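Local structure of NBS-LRR class disease resistance protein (Oryza sativa subsp. japonica, 6FU9) at residues Ser26-Thr31 / His35-Ala40. The protein is a rice NLR immune receptor fragment, an HMA-like domain that probably binds a pathogen effector and so helps trigger disease resistance. Residues are numbered along the deposited sequence; the frame is centred on the assembly and turned at random.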
# COMPACT_ATOMS: atom_id res chain seq x y z
N SER A 26 12.39 0.51 12.56
CA SER A 26 12.80 1.28 13.70
C SER A 26 12.74 2.80 13.42
O SER A 26 12.28 3.58 14.26
CB SER A 26 14.21 0.86 14.10
OG SER A 26 14.53 1.52 15.29
N LEU A 27 13.26 3.19 12.28
CA LEU A 27 13.23 4.60 11.87
C LEU A 27 11.79 5.11 11.77
O LEU A 27 11.47 6.16 12.32
CB LEU A 27 13.95 4.77 10.55
CG LEU A 27 14.13 6.18 10.00
CD1 LEU A 27 15.27 6.08 8.97
CD2 LEU A 27 12.91 6.68 9.34
N VAL A 28 10.94 4.35 11.14
CA VAL A 28 9.56 4.77 11.01
C VAL A 28 8.87 4.83 12.33
O VAL A 28 8.16 5.82 12.64
CB VAL A 28 8.82 3.87 10.00
CG1 VAL A 28 7.34 4.26 9.91
CG2 VAL A 28 9.41 3.93 8.64
N ALA A 29 9.04 3.83 13.18
CA ALA A 29 8.41 3.82 14.48
C ALA A 29 8.85 4.99 15.38
O ALA A 29 8.12 5.36 16.29
CB ALA A 29 8.59 2.47 15.14
N SER A 30 10.03 5.49 15.14
CA SER A 30 10.51 6.63 15.92
C SER A 30 10.09 7.99 15.37
O SER A 30 10.42 8.99 15.95
CB SER A 30 12.02 6.61 16.14
OG SER A 30 12.30 5.94 17.37
N THR A 31 9.31 8.01 14.29
CA THR A 31 8.88 9.23 13.64
C THR A 31 7.61 9.75 14.30
O THR A 31 6.67 9.02 14.49
CB THR A 31 8.70 8.95 12.15
OG1 THR A 31 9.95 8.53 11.58
CG2 THR A 31 8.25 10.17 11.41
N HIS A 35 1.66 5.55 14.32
CA HIS A 35 1.03 4.60 15.21
C HIS A 35 1.47 3.18 14.98
O HIS A 35 1.58 2.42 15.95
CB HIS A 35 -0.47 4.68 15.07
CG HIS A 35 -1.03 5.96 15.58
ND1 HIS A 35 -2.37 6.12 15.79
CD2 HIS A 35 -0.44 7.13 15.86
CE1 HIS A 35 -2.59 7.36 16.19
NE2 HIS A 35 -1.43 7.99 16.27
N SER A 36 1.68 2.79 13.74
CA SER A 36 2.10 1.42 13.41
C SER A 36 2.75 1.39 12.07
O SER A 36 2.48 2.24 11.19
CB SER A 36 0.97 0.47 13.57
OG SER A 36 -0.07 0.78 12.74
N VAL A 37 3.62 0.40 11.86
CA VAL A 37 4.32 0.23 10.64
C VAL A 37 4.51 -1.30 10.42
O VAL A 37 4.77 -2.03 11.37
CB VAL A 37 5.66 0.99 10.61
CG1 VAL A 37 6.55 0.67 11.81
CG2 VAL A 37 6.42 0.74 9.30
N ALA A 38 4.39 -1.70 9.17
CA ALA A 38 4.64 -3.10 8.80
C ALA A 38 5.36 -3.19 7.49
O ALA A 38 5.25 -2.31 6.62
CB ALA A 38 3.33 -3.86 8.72
N ILE A 39 6.04 -4.30 7.25
CA ILE A 39 6.62 -4.63 5.97
C ILE A 39 5.70 -5.61 5.33
O ILE A 39 5.40 -6.63 5.93
CB ILE A 39 8.11 -5.10 6.09
CG1 ILE A 39 8.91 -3.78 6.42
CG2 ILE A 39 8.48 -5.70 4.75
CD1 ILE A 39 10.27 -3.93 6.96
N ALA A 40 5.30 -5.36 4.11
CA ALA A 40 4.25 -6.10 3.36
C ALA A 40 4.73 -6.22 1.92
O ALA A 40 5.89 -5.93 1.59
CB ALA A 40 2.91 -5.36 3.43
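V28, on the last turn of helix 18-29, and V37, in strand 34-40, meet methyl to methyl where the helix lies over the sheet. The tight part is this pair of valines, whose side chains meet at an angle: CG1 of V28 lies 3.7 Å from both CG2 and CB of V37, with CG1 of V37 a little farther off. V28 brings CG1 there by setting it anti to its own nitrogen (chi1 177°), while V37 holds CG2 anti to N and CG1 between N and the carbonyl carbon. Valine suits both places, offering methyls without a polar group and, in V37, favouring the extended backbone.

The other side is loose. CB of A29 stays 4.3 Å from CG1 of V37, and A29 is exposed; alanine's small side chain is consistent with the close approach of the backbones, CA of A29 and CA of V37 being 6.7 Å apart. No hydrogen bond crosses. Beyond A29 the chain leaves the helix, and the T31 hydroxyl donates a hydrogen bond to the L27 carbonyl (OG1 to O 2.9 Å), tilted 30° from the carbonyl plane.

The contact seats the first helix's end on the edge strand of a ferredoxin-like (βαββαβ) sheet, with a classic beta bulge at H35 and S36 opposite V50. V28 also reaches V49 and V37 reaches V47 on strand 46-51, while L27 packs against helix 56-66; S36 and A38 meet another protein chain.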